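Long-range contacts in glycosyl hydrolase family 26 (Bacteroides ovatus, PDB 4ZXO), which probably hydrolyses internal beta-1,4-mannosidic linkages in galactomannan, as a family 26 beta-mannanase built on a TIM barrel: residues D33-G38 / M61-G66; I68-T73 / H103-K108; P209-D214 / T234-F239. All blocks are in the same frame, centred on the assembly; numbering follows the deposited sequence.

How the interactions relate
All three contacts lie within the (beta/alpha)8 barrel of the glycoside hydrolase, at the C-terminal ends of its parallel strands or in the loops that follow. Interactions 1 and 3 reach the same sheet, their centres about 21 Å apart, and in both, buried, a loop just past one strand meets the end of the neighbouring strand; interaction 1 adds an aromatic and thioether interior, whereas interaction 3 gathers two donors on one carbonyl. Interaction 2, centred about 19 Å from the chain centre, joins two loops through a single carboxylate; Glu-69 and Val-104 are buried, and Leu-70 at its edge is exposed. Interactions 1 and 2 touch where Asp-64 OD1 lies 2.7 Å from His-103 ND1, probably a hydrogen bond.

Interaction 1: D33-G38 / M61-G66; sequences DDTAYG and MSFDLG
Met-61 starts the contact on strand 60-64; its chain, extended beyond CG, reaches Thr-35 and crosses it at about a right angle. Its methyl CE lies 3.5 Å from Thr-35 CG2 and also nears Asp-34 OD2, which is hydrogen-bonded to Ser-48 OG, while Asp-34 OD1 is hydrogen-bonded to His-31 ND1. Ser-62 contributes its backbone: Asp-33 N donates to Ser-62 O over 2.7 Å, almost straight at 173°. Phe-63 then turns its ring toward residues 33-35. CG is anti to the carbonyl carbon (chi1 -51°), which brings CZ within 3.7 Å of Thr-35 OG1, at the ring edge and in its plane. Asp-33 OD1 approaches Phe-63 CD1 to 3.3 Å obliquely, carboxylate and ring planes 40° apart. At Asp-64 a water links the segments, donating to Asp-33 OD1 and accepting from Asp-64 N. Tyr-37 OH, also bonded to Arg-302 NH1, lies a doubtfully short 2.4 Å from Asp-33 OD2. Asp-64 OD2 accepts from Gly-66 N in an Asx turn. Strand 27-32 runs parallel to 60-64, and such pairing at the strand C-termini is typical of a TIM barrel.

Interaction 2: I68-T73 / H103-K108; sequences IELGGT and HVRNPK
Glu-69 and Val-104 mark the closest backbone approach, their CA atoms 7.3 Å apart, so the chains do not pair and a side chain has to span the gap. Residues 68-70 form a short 3-10 turn, closed by Gly-71 N bonding to Ile-68 O, in the loop after strand 60-64; residues 103-108 run irregularly after the neighbouring strand 97-101. Glu-69 makes the crossing. Its CG sits between the backbone N and the carbonyl carbon (chi1 56°), and a second bend at chi2 carries the carboxylate to the other loop. There OE2 accepts from the backbone N of Arg-105 at 2.9 Å, with a nearly linear N-H...O angle of 170°, yet the donor stands 37° out of the carboxylate plane. The same oxygen is close to the aliphatic Arg-105 CG, at 3.2 Å, and Val-104 CG2 lies 3.7 Å from both Glu-69 CD and OE2. Glu-69 OE1 is held by Trp-102 NE1, while Trp-138 of helix 132-147 touches both Glu-69 and Val-104. Exposed Leu-70 lays both methyls, CD1 and CD2, 4.0 Å from Arg-105 CG, crossing the arginine chain at about a right angle. With its chain bent at chi2 and chi3, Arg-105 directs NH2 to Gly-110 O. Glu-69 OE2 and Arg-105 NE are 5.6 Å apart, their charged groups not in contact: the carboxylate receives neutral N-H donors from Arg-105 and Trp-102, and at most a longer-range, probably weak, electrostatic effect is expected from the arginine.

Interaction 3: P209-D214 / T234-F239; sequences PGMESD and TDVYQF
Pro-209 O is the hub where a loop of the TIM barrel meets the end of a neighbouring strand: residues 209-214 follow strand 203-207, while the other segment takes in the end of the parallel strand 231-235 and runs on past it to Phe-239. Two donors converge on this carbonyl. Thr-234 OG1 gives a 2.9 Å bond to Pro-209 O, the hydroxyl placed anti to the threonine's own backbone N (chi1 -171°), and Asp-235 N gives one of 3.1 Å. They reach the oxygen from opposite faces of the carbonyl plane, the hydroxyl tilted 24° from it and the amide standing 38° out. Thr-234 CA adds a CA-H...O contact to the same oxygen. One step on, the roles reverse: Gly-210 CA comes 3.2 Å from Asp-235 O in a second CA-H...O contact, the CA atoms of Gly-210 and Asp-235 being only 4.6 Å apart. Around this shell, Thr-234 and Val-236 rest on Met-251 of helix 241-262, and Pro-209 packs against His-167, Thr-168 and Tyr-219. The carboxylate of Asp-235 bonds to other strands of the barrel, OD1 to Thr-269 OG1 and OD2 in a salt bridge with Arg-162, which would fix the residue whose amide grips Pro-209. Lys-250 NZ bonds to Met-211 O and pairs with Asp-214, tying the outgoing loop to helix 241-262. The methionine chain, bent at chi2 and chi3, carries its end away from the strand, and Met-211 CB lies 4.1 Å from Val-236 CG2.

Interaction 1: D33-G38 / M61-G66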
ATOM      1  N   ASP A  33       8.519  -4.306  -1.467  1.00  9.53           N
ATOM      2  CA  ASP A  33       9.403  -5.306  -2.111  1.00  9.83           C
ATOM      3  C   ASP A  33      10.459  -5.834  -1.121  1.00 11.01           C
ATOM      4  O   ASP A  33      11.548  -6.237  -1.520  1.00 10.64           O
ATOM      5  CB  ASP A  33      10.037  -4.704  -3.384  1.00  9.22           C
ATOM      6  CG  ASP A  33       9.098  -4.780  -4.572  1.00 10.00           C
ATOM      7  OD1 ASP A  33       8.127  -5.572  -4.494  1.00 11.61           O
ATOM      8  OD2 ASP A  33       9.326  -4.046  -5.563  1.00 10.67           O
ATOM      9  N   ASP A  34      10.097  -5.857   0.173  1.00 10.34           N
ATOM     10  CA  ASP A  34      11.096  -6.062   1.206  1.00 10.48           C
ATOM     11  C   ASP A  34      11.862  -7.384   1.091  1.00 10.56           C
ATOM     12  O   ASP A  34      13.099  -7.418   1.280  1.00 11.07           O
ATOM     13  CB  ASP A  34      10.408  -6.027   2.582  1.00 10.93           C
ATOM     14  CG  ASP A  34      11.433  -6.093   3.713  1.00 11.29           C
ATOM     15  OD1 ASP A  34      12.235  -5.132   3.851  1.00 11.94           O
ATOM     16  OD2 ASP A  34      11.472  -7.116   4.429  1.00 11.65           O
ATOM     17  N   THR A  35      11.147  -8.455   0.761  1.00 10.50           N
ATOM     18  CA  THR A  35      11.774  -9.759   0.644  1.00 11.20           C
ATOM     19  C   THR A  35      12.041 -10.175  -0.790  1.00 13.18           C
ATOM     20  O   THR A  35      12.508 -11.305  -1.036  1.00 15.78           O
ATOM     21  CB  THR A  35      10.905 -10.822   1.321  1.00 12.36           C
ATOM     22  OG1 THR A  35       9.528 -10.592   0.937  1.00 13.54           O
ATOM     23  CG2 THR A  35      11.026 -10.705   2.837  1.00 13.41           C
ATOM     24  N   ALA A  36      11.796  -9.268  -1.733  1.00 12.86           N
ATOM     25  CA  ALA A  36      12.113  -9.554  -3.134  1.00 12.91           C
ATOM     26  C   ALA A  36      13.553  -9.152  -3.504  1.00 13.74           C
ATOM     27  O   ALA A  36      14.220  -9.863  -4.266  1.00 15.20           O
ATOM     28  CB  ALA A  36      11.118  -8.846  -4.044  1.00 11.72           C
ATOM     29  N   TYR A  37      14.006  -7.998  -3.005  1.00 13.20           N
ATOM     30  CA  TYR A  37      15.371  -7.517  -3.327  1.00 12.22           C
ATOM     31  C   TYR A  37      15.697  -6.334  -2.410  1.00 12.50           C
ATOM     32  O   TYR A  37      14.847  -5.866  -1.655  1.00 12.47           O
ATOM     33  CB  TYR A  37      15.476  -7.118  -4.828  1.00 11.86           C
ATOM     34  CG  TYR A  37      14.443  -6.077  -5.215  1.00 11.47           C
ATOM     35  CD1 TYR A  37      14.583  -4.748  -4.804  1.00 10.68           C
ATOM     36  CD2 TYR A  37      13.319  -6.430  -5.965  1.00 11.83           C
ATOM     37  CE1 TYR A  37      13.652  -3.777  -5.142  1.00 11.30           C
ATOM     38  CE2 TYR A  37      12.372  -5.476  -6.322  1.00 11.45           C
ATOM     39  CZ  TYR A  37      12.520  -4.158  -5.877  1.00 12.36           C
ATOM     40  OH  TYR A  37      11.546  -3.211  -6.150  1.00 13.27           O
ATOM     41  N   GLY A  38      16.928  -5.839  -2.485  1.00 13.45           N
ATOM     42  CA  GLY A  38      17.335  -4.673  -1.724  1.00 13.32           C
ATOM     43  C   GLY A  38      18.651  -4.193  -2.276  1.00 15.20           C
ATOM     44  O   GLY A  38      19.062  -4.592  -3.388  1.00 15.26           O
ATOM     45  N   MET A  61       4.432  -5.971   4.341  1.00  7.25           N
ATOM     46  CA  MET A  61       5.200  -5.965   3.094  1.00  7.15           C
ATOM     47  C   MET A  61       4.262  -5.649   1.976  1.00  7.61           C
ATOM     48  O   MET A  61       3.104  -6.083   1.998  1.00  9.42           O
ATOM     49  CB  MET A  61       5.846  -7.315   2.845  1.00  8.11           C
ATOM     50  CG  MET A  61       6.970  -7.570   3.827  1.00 10.10           C
ATOM     51  SD  MET A  61       7.656  -9.218   3.616  1.00 11.80           S
ATOM     52  CE  MET A  61       8.710  -9.289   5.081  1.00 12.91           C
ATOM     53  N   SER A  62       4.717  -4.830   1.034  1.00  7.05           N
ATOM     54  CA  SER A  62       3.882  -4.572  -0.151  1.00  6.38           C
ATOM     55  C   SER A  62       4.640  -4.956  -1.394  1.00  6.60           C
ATOM     56  O   SER A  62       5.880  -5.000  -1.430  1.00  8.47           O
ATOM     57  CB  SER A  62       3.414  -3.077  -0.223  1.00  9.43           C
ATOM     58  OG  SER A  62       4.508  -2.185  -0.235  1.00  9.88           O
ATOM     59  N   PHE A  63       3.871  -5.204  -2.436  1.00  6.17           N
ATOM     60  CA  PHE A  63       4.411  -5.575  -3.732  1.00  6.25           C
ATOM     61  C   PHE A  63       3.498  -4.967  -4.778  1.00  6.30           C
ATOM     62  O   PHE A  63       2.419  -4.487  -4.441  1.00  7.11           O
ATOM     63  CB  PHE A  63       4.508  -7.114  -3.913  1.00  7.96           C
ATOM     64  CG  PHE A  63       5.217  -7.827  -2.774  1.00  8.56           C
ATOM     65  CD1 PHE A  63       6.616  -7.977  -2.772  1.00  9.68           C
ATOM     66  CD2 PHE A  63       4.482  -8.311  -1.704  1.00  9.47           C
ATOM     67  CE1 PHE A  63       7.240  -8.600  -1.723  1.00 10.33           C
ATOM     68  CE2 PHE A  63       5.087  -8.972  -0.628  1.00 10.64           C
ATOM     69  CZ  PHE A  63       6.483  -9.107  -0.632  1.00 10.99           C
ATOM     70  N   ASP A  64       3.903  -5.010  -6.043  1.00  7.14           N
ATOM     71  CA  ASP A  64       3.098  -4.362  -7.100  1.00  7.12           C
ATOM     72  C   ASP A  64       2.670  -5.360  -8.137  1.00  7.11           C
ATOM     73  O   ASP A  64       3.427  -6.264  -8.501  1.00  9.10           O
ATOM     74  CB  ASP A  64       3.893  -3.229  -7.736  1.00  7.62           C
ATOM     75  CG  ASP A  64       2.978  -2.168  -8.373  1.00  8.85           C
ATOM     76  OD1 ASP A  64       2.645  -1.198  -7.656  1.00 11.35           O
ATOM     77  OD2 ASP A  64       2.507  -2.346  -9.527  1.00  7.83           O
ATOM     78  N   LEU A  65       1.419  -5.214  -8.581  1.00  7.18           N
ATOM     79  CA  LEU A  65       0.874  -6.100  -9.619  1.00  6.39           C
ATOM     80  C   LEU A  65       0.948  -5.505 -11.038  1.00  7.61           C
ATOM     81  O   LEU A  65       0.485  -6.123 -11.982  1.00  7.58           O
ATOM     82  CB  LEU A  65      -0.561  -6.483  -9.296  1.00  7.12           C
ATOM     83  CG  LEU A  65      -0.726  -7.229  -7.995  1.00  8.58           C
ATOM     84  CD1 LEU A  65      -2.201  -7.625  -7.782  1.00 10.66           C
ATOM     85  CD2 LEU A  65       0.236  -8.459  -7.890  1.00  9.07           C
ATOM     86  N   GLY A  66       1.578  -4.343 -11.191  1.00  6.99           N
ATOM     87  CA  GLY A  66       1.675  -3.731 -12.503  1.00  6.46           C
ATOM     88  C   GLY A  66       2.235  -4.703 -13.519  1.00  7.45           C
ATOM     89  O   GLY A  66       3.265  -5.363 -13.271  1.00  8.83           O
TER
HETATM   90  O   HOH W   1       6.569  -5.652  -6.657  1.00 10.15           O

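Interaction 2: I68-T73 / H103-K108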
ATOM      1  N   ILE A  68       0.571  -7.378 -14.560  1.00  7.84           N
ATOM      2  CA  ILE A  68      -0.162  -8.649 -14.533  1.00  8.65           C
ATOM      3  C   ILE A  68      -1.210  -8.656 -15.616  1.00  9.28           C
ATOM      4  O   ILE A  68      -1.502  -9.730 -16.207  1.00 11.97           O
ATOM      5  CB  ILE A  68      -0.772  -8.949 -13.133  1.00  8.90           C
ATOM      6  CG1 ILE A  68      -1.070 -10.486 -13.011  1.00 11.17           C
ATOM      7  CG2 ILE A  68      -2.024  -8.063 -12.874  1.00  8.97           C
ATOM      8  CD1 ILE A  68      -1.140 -10.959 -11.609  1.00 13.98           C
ATOM      9  N   GLU A  69      -1.742  -7.478 -15.935  1.00  8.87           N
ATOM     10  CA  GLU A  69      -2.790  -7.349 -16.949  1.00  9.12           C
ATOM     11  C   GLU A  69      -2.306  -7.743 -18.340  1.00 10.64           C
ATOM     12  O   GLU A  69      -3.153  -7.983 -19.238  1.00 12.29           O
ATOM     13  CB  GLU A  69      -3.299  -5.909 -16.995  1.00  9.06           C
ATOM     14  CG  GLU A  69      -2.219  -4.821 -17.255  1.00  9.03           C
ATOM     15  CD  GLU A  69      -1.425  -4.393 -16.017  1.00  8.46           C
ATOM     16  OE1 GLU A  69      -1.531  -5.037 -14.950  1.00  8.68           O
ATOM     17  OE2 GLU A  69      -0.632  -3.407 -16.152  1.00  9.61           O
ATOM     18  N   LEU A  70      -0.977  -7.710 -18.552  1.00  9.87           N
ATOM     19  CA  LEU A  70      -0.397  -8.107 -19.847  1.00 10.94           C
ATOM     20  C   LEU A  70      -0.249  -9.606 -20.007  1.00 11.61           C
ATOM     21  O   LEU A  70       0.130 -10.081 -21.084  1.00 13.53           O
ATOM     22  CB  LEU A  70       0.939  -7.473 -20.037  1.00 11.39           C
ATOM     23  CG  LEU A  70       0.943  -5.946 -19.970  1.00 12.13           C
ATOM     24  CD1 LEU A  70       2.337  -5.368 -20.280  1.00 12.92           C
ATOM     25  CD2 LEU A  70      -0.034  -5.307 -20.926  1.00 12.95           C
ATOM     26  N   GLY A  71      -0.545 -10.374 -18.985  1.00 10.88           N
ATOM     27  CA  GLY A  71      -0.494 -11.842 -19.133  1.00 11.36           C
ATOM     28  C   GLY A  71       0.896 -12.473 -19.110  1.00 13.01           C
ATOM     29  O   GLY A  71       1.060 -13.668 -19.427  1.00 14.76           O
ATOM     30  N   GLY A  72       1.907 -11.676 -18.752  1.00 14.18           N
ATOM     31  CA  GLY A  72       3.276 -12.176 -18.672  1.00 13.46           C
ATOM     32  C   GLY A  72       3.641 -12.722 -17.320  1.00 12.17           C
ATOM     33  O   GLY A  72       2.785 -12.903 -16.449  1.00 13.56           O
ATOM     34  N   THR A  73       4.919 -12.987 -17.134  1.00 11.82           N
ATOM     35  CA  THR A  73       5.343 -13.765 -15.974  1.00 11.87           C
ATOM     36  C   THR A  73       5.902 -12.852 -14.885  1.00 11.80           C
ATOM     37  O   THR A  73       6.104 -13.303 -13.754  1.00 11.02           O
ATOM     38  CB  THR A  73       6.405 -14.770 -16.362  1.00 15.98           C
ATOM     39  OG1 THR A  73       7.377 -14.074 -17.167  1.00 18.28           O
ATOM     40  CG2 THR A  73       5.775 -15.864 -17.243  1.00 16.25           C
ATOM     41  N   HIS A 103       0.506  -0.535 -10.395  1.00  7.04           N
ATOM     42  CA  HIS A 103       0.887   0.453 -11.402  1.00  7.23           C
ATOM     43  C   HIS A 103       0.526  -0.105 -12.806  1.00  7.00           C
ATOM     44  O   HIS A 103       1.396  -0.595 -13.585  1.00  7.65           O
ATOM     45  CB  HIS A 103       2.386   0.788 -11.299  1.00  8.65           C
ATOM     46  CG  HIS A 103       2.721   1.679 -10.152  1.00  8.32           C
ATOM     47  ND1 HIS A 103       2.831   1.227  -8.849  1.00  9.03           N
ATOM     48  CD2 HIS A 103       3.061   2.988 -10.127  1.00  9.98           C
ATOM     49  CE1 HIS A 103       3.211   2.236  -8.071  1.00  9.60           C
ATOM     50  NE2 HIS A 103       3.344   3.316  -8.822  1.00 10.12           N
ATOM     51  N   VAL A 104      -0.769  -0.035 -13.098  1.00  6.23           N
ATOM     52  CA  VAL A 104      -1.340  -0.658 -14.289  1.00  6.56           C
ATOM     53  C   VAL A 104      -1.013   0.148 -15.544  1.00  6.07           C
ATOM     54  O   VAL A 104      -0.945   1.400 -15.527  1.00  7.29           O
ATOM     55  CB  VAL A 104      -2.875  -0.796 -14.092  1.00  7.27           C
ATOM     56  CG1 VAL A 104      -3.542   0.554 -13.703  1.00  7.93           C
ATOM     57  CG2 VAL A 104      -3.624  -1.467 -15.243  1.00  6.92           C
ATOM     58  N   ARG A 105      -0.796  -0.597 -16.627  1.00  6.66           N
ATOM     59  CA  ARG A 105      -0.525  -0.001 -17.919  1.00  7.48           C
ATOM     60  C   ARG A 105      -1.698   0.882 -18.382  1.00  8.26           C
ATOM     61  O   ARG A 105      -2.844   0.794 -17.879  1.00  8.69           O
ATOM     62  CB  ARG A 105      -0.288  -1.113 -18.964  1.00  8.57           C
ATOM     63  CG  ARG A 105       0.854  -2.064 -18.673  1.00 11.08           C
ATOM     64  CD  ARG A 105       2.246  -1.459 -18.762  1.00 12.20           C
ATOM     65  NE  ARG A 105       2.558  -1.027 -20.142  1.00 12.42           N
ATOM     66  CZ  ARG A 105       3.734  -0.555 -20.520  1.00 14.08           C
ATOM     67  NH1 ARG A 105       4.730  -0.503 -19.675  1.00 15.33           N
ATOM     68  NH2 ARG A 105       3.927  -0.163 -21.779  1.00 14.67           N
ATOM     69  N   ASN A 106      -1.396   1.708 -19.376  1.00  7.70           N
ATOM     70  CA  ASN A 106      -2.382   2.606 -19.967  1.00  8.21           C
ATOM     71  C   ASN A 106      -3.153   1.817 -21.027  1.00  9.01           C
ATOM     72  O   ASN A 106      -2.552   1.444 -22.058  1.00 10.14           O
ATOM     73  CB  ASN A 106      -1.644   3.794 -20.573  1.00  8.63           C
ATOM     74  CG  ASN A 106      -2.560   4.858 -21.123  1.00  9.35           C
ATOM     75  OD1 ASN A 106      -3.541   4.563 -21.770  1.00 10.19           O
ATOM     76  ND2 ASN A 106      -2.242   6.108 -20.853  1.00  9.95           N
ATOM     77  N   PRO A 107      -4.459   1.574 -20.804  1.00  9.76           N
ATOM     78  CA  PRO A 107      -5.193   0.688 -21.738  1.00 10.69           C
ATOM     79  C   PRO A 107      -5.527   1.339 -23.084  1.00 13.04           C
ATOM     80  O   PRO A 107      -5.900   0.621 -24.022  1.00 14.84           O
ATOM     81  CB  PRO A 107      -6.481   0.345 -20.972  1.00 11.44           C
ATOM     82  CG  PRO A 107      -6.695   1.531 -20.016  1.00 11.12           C
ATOM     83  CD  PRO A 107      -5.248   1.961 -19.617  1.00 10.29           C
ATOM     84  N   LYS A 108      -5.340   2.650 -23.205  1.00 12.70           N
ATOM     85  CA  LYS A 108      -5.646   3.302 -24.468  1.00 13.27           C
ATOM     86  C   LYS A 108      -4.372   3.511 -25.300  1.00 13.78           C
ATOM     87  O   LYS A 108      -4.350   3.238 -26.515  1.00 16.28           O
ATOM     88  CB  LYS A 108      -6.346   4.648 -24.215  1.00 13.98           C
ATOM     89  CG  LYS A 108      -6.768   5.380 -25.497  1.00 16.26           C
ATOM     90  CD  LYS A 108      -7.633   6.575 -25.029  1.00 19.48           C
ATOM     91  CE  LYS A 108      -8.474   7.188 -26.100  1.00 21.58           C
ATOM     92  NZ  LYS A 108      -7.674   7.864 -27.109  1.00 21.10           N
TER

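Interaction 3: P209-D214 / T234-F239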
ATOM      1  N   PRO A 209      -4.714   9.007  -1.862  1.00  7.21           N
ATOM      2  CA  PRO A 209      -4.213  10.206  -2.540  1.00  7.70           C
ATOM      3  C   PRO A 209      -3.010  10.779  -1.797  1.00  8.62           C
ATOM      4  O   PRO A 209      -2.727  10.380  -0.656  1.00  9.25           O
ATOM      5  CB  PRO A 209      -5.405  11.183  -2.460  1.00  8.02           C
ATOM      6  CG  PRO A 209      -6.008  10.842  -1.131  1.00  7.82           C
ATOM      7  CD  PRO A 209      -5.953   9.276  -1.098  1.00  6.92           C
ATOM      8  N   GLY A 210      -2.278  11.650  -2.468  1.00  9.50           N
ATOM      9  CA  GLY A 210      -1.142  12.316  -1.873  1.00  8.91           C
ATOM     10  C   GLY A 210      -1.526  13.521  -1.017  1.00 10.26           C
ATOM     11  O   GLY A 210      -2.596  13.548  -0.387  1.00 10.75           O
ATOM     12  N   MET A 211      -0.652  14.535  -0.987  1.00 10.58           N
ATOM     13  CA  MET A 211      -0.852  15.686  -0.098  1.00 11.07           C
ATOM     14  C   MET A 211      -1.508  16.911  -0.756  1.00 11.32           C
ATOM     15  O   MET A 211      -1.531  17.979  -0.158  1.00 11.71           O
ATOM     16  CB  MET A 211       0.486  16.111   0.554  1.00 12.78           C
ATOM     17  CG  MET A 211       1.677  16.230  -0.397  1.00 15.72           C
ATOM     18  SD  MET A 211       1.438  17.399  -1.665  1.00 19.40           S
ATOM     19  CE  MET A 211       1.462  18.994  -0.834  1.00 18.65           C
ATOM     20  N   GLU A 212      -2.096  16.764  -1.944  1.00 10.70           N
ATOM     21  CA  GLU A 212      -2.672  17.931  -2.609  1.00  9.91           C
ATOM     22  C   GLU A 212      -3.845  18.466  -1.828  1.00 10.44           C
ATOM     23  O   GLU A 212      -4.067  19.685  -1.801  1.00 12.64           O
ATOM     24  CB  GLU A 212      -3.136  17.581  -4.040  1.00  9.52           C
ATOM     25  CG  GLU A 212      -1.977  17.267  -4.988  1.00  9.43           C
ATOM     26  CD  GLU A 212      -1.355  15.890  -4.798  1.00 11.25           C
ATOM     27  OE1 GLU A 212      -1.999  14.963  -4.266  1.00 11.12           O
ATOM     28  OE2 GLU A 212      -0.170  15.741  -5.156  1.00 14.79           O
ATOM     29  N   SER A 213      -4.633  17.562  -1.238  1.00 10.79           N
ATOM     30  CA  SER A 213      -5.821  17.974  -0.505  1.00 10.56           C
ATOM     31  C   SER A 213      -5.432  18.742   0.747  1.00 11.29           C
ATOM     32  O   SER A 213      -4.581  18.302   1.498  1.00 11.89           O
ATOM     33  CB  SER A 213      -6.645  16.752  -0.078  1.00 12.20           C
ATOM     34  OG  SER A 213      -7.033  15.974  -1.201  1.00 12.87           O
ATOM     35  N   ASP A 214      -6.082  19.871   0.979  1.00 10.70           N
ATOM     36  CA  ASP A 214      -5.814  20.628   2.202  1.00 11.52           C
ATOM     37  C   ASP A 214      -6.816  20.432   3.303  1.00 11.04           C
ATOM     38  O   ASP A 214      -6.592  20.885   4.407  1.00 12.67           O
ATOM     39  CB  ASP A 214      -5.717  22.114   1.895  1.00 13.11           C
ATOM     40  CG  ASP A 214      -4.344  22.511   1.362  1.00 15.44           C
ATOM     41  OD1 ASP A 214      -3.333  21.794   1.553  1.00 16.04           O
ATOM     42  OD2 ASP A 214      -4.268  23.606   0.774  1.00 18.31           O
ATOM     43  N   THR A 234      -2.742   7.717   2.773  1.00  6.84           N
ATOM     44  CA  THR A 234      -2.174   8.859   2.044  1.00  6.55           C
ATOM     45  C   THR A 234      -0.716   8.507   1.720  1.00  6.31           C
ATOM     46  O   THR A 234      -0.086   7.692   2.427  1.00  7.28           O
ATOM     47  CB  THR A 234      -2.271  10.172   2.852  1.00  8.12           C
ATOM     48  OG1 THR A 234      -1.890  11.275   2.017  1.00  8.20           O
ATOM     49  CG2 THR A 234      -1.315  10.119   4.058  1.00  9.18           C
ATOM     50  N   ASP A 235      -0.223   9.059   0.617  1.00  7.40           N
ATOM     51  CA  ASP A 235       1.169   8.905   0.208  1.00  6.60           C
ATOM     52  C   ASP A 235       1.860  10.265   0.312  1.00  7.40           C
ATOM     53  O   ASP A 235       1.520  11.191  -0.447  1.00  9.21           O
ATOM     54  CB  ASP A 235       1.286   8.408  -1.261  1.00  6.30           C
ATOM     55  CG  ASP A 235       0.761   7.008  -1.478  1.00  7.49           C
ATOM     56  OD1 ASP A 235       0.268   6.368  -0.513  1.00  8.06           O
ATOM     57  OD2 ASP A 235       0.852   6.559  -2.662  1.00  7.08           O
ATOM     58  N   VAL A 236       2.831  10.405   1.209  1.00  7.98           N
ATOM     59  CA  VAL A 236       3.502  11.685   1.410  1.00  8.50           C
ATOM     60  C   VAL A 236       4.977  11.415   1.638  1.00  9.16           C
ATOM     61  O   VAL A 236       5.322  10.709   2.597  1.00  9.08           O
ATOM     62  CB  VAL A 236       2.929  12.490   2.648  1.00  8.93           C
ATOM     63  CG1 VAL A 236       3.657  13.827   2.784  1.00  9.73           C
ATOM     64  CG2 VAL A 236       1.394  12.645   2.573  1.00 11.52           C
ATOM     65  N   TYR A 237       5.830  11.933   0.738  1.00  9.57           N
ATOM     66  CA  TYR A 237       7.290  11.762   0.857  1.00 10.08           C
ATOM     67  C   TYR A 237       7.977  13.033   1.344  1.00 11.17           C
ATOM     68  O   TYR A 237       7.458  14.138   1.175  1.00 12.57           O
ATOM     69  CB  TYR A 237       7.894  11.355  -0.505  1.00 10.89           C
ATOM     70  CG  TYR A 237       7.605   9.906  -0.848  1.00 11.79           C
ATOM     71  CD1 TYR A 237       8.535   8.885  -0.583  1.00 11.74           C
ATOM     72  CD2 TYR A 237       6.403   9.565  -1.428  1.00 12.35           C
ATOM     73  CE1 TYR A 237       8.261   7.568  -0.899  1.00 12.16           C
ATOM     74  CE2 TYR A 237       6.107   8.236  -1.735  1.00 12.52           C
ATOM     75  CZ  TYR A 237       7.028   7.243  -1.458  1.00 12.69           C
ATOM     76  OH  TYR A 237       6.728   5.935  -1.778  1.00 12.77           O
ATOM     77  N   GLN A 238       9.146  12.879   1.955  1.00 10.85           N
ATOM     78  CA  GLN A 238       9.900  14.052   2.328  1.00 11.15           C
ATOM     79  C   GLN A 238      10.778  14.577   1.174  1.00 11.98           C
ATOM     80  O   GLN A 238      11.640  13.870   0.628  1.00 12.57           O
ATOM     81  CB  GLN A 238      10.796  13.790   3.530  1.00 10.42           C
ATOM     82  CG  GLN A 238      11.648  15.052   3.834  1.00 10.50           C
ATOM     83  CD  GLN A 238      12.403  14.944   5.151  1.00 11.10           C
ATOM     84  OE1 GLN A 238      11.864  14.449   6.157  1.00 12.41           O
ATOM     85  NE2 GLN A 238      13.653  15.427   5.164  1.00 13.81           N
ATOM     86  N   PHE A 239      10.571  15.844   0.833  1.00 12.81           N
ATOM     87  CA  PHE A 239      11.433  16.511  -0.123  1.00 16.34           C
ATOM     88  C   PHE A 239      12.240  17.570   0.572  1.00 16.99           C
ATOM     89  O   PHE A 239      13.429  17.746   0.273  1.00 18.14           O
ATOM     90  CB  PHE A 239      10.612  17.107  -1.297  1.00 18.03           C
ATOM     91  CG  PHE A 239       9.966  16.058  -2.090  1.00 20.33           C
ATOM     92  CD1 PHE A 239      10.747  15.252  -2.906  1.00 22.27           C
ATOM     93  CD2 PHE A 239       8.623  15.785  -1.957  1.00 22.29           C
ATOM     94  CE1 PHE A 239      10.164  14.186  -3.635  1.00 22.81           C
ATOM     95  CE2 PHE A 239       8.030  14.748  -2.705  1.00 22.94           C
ATOM     96  CZ  PHE A 239       8.803  13.936  -3.513  1.00 22.88           C
TER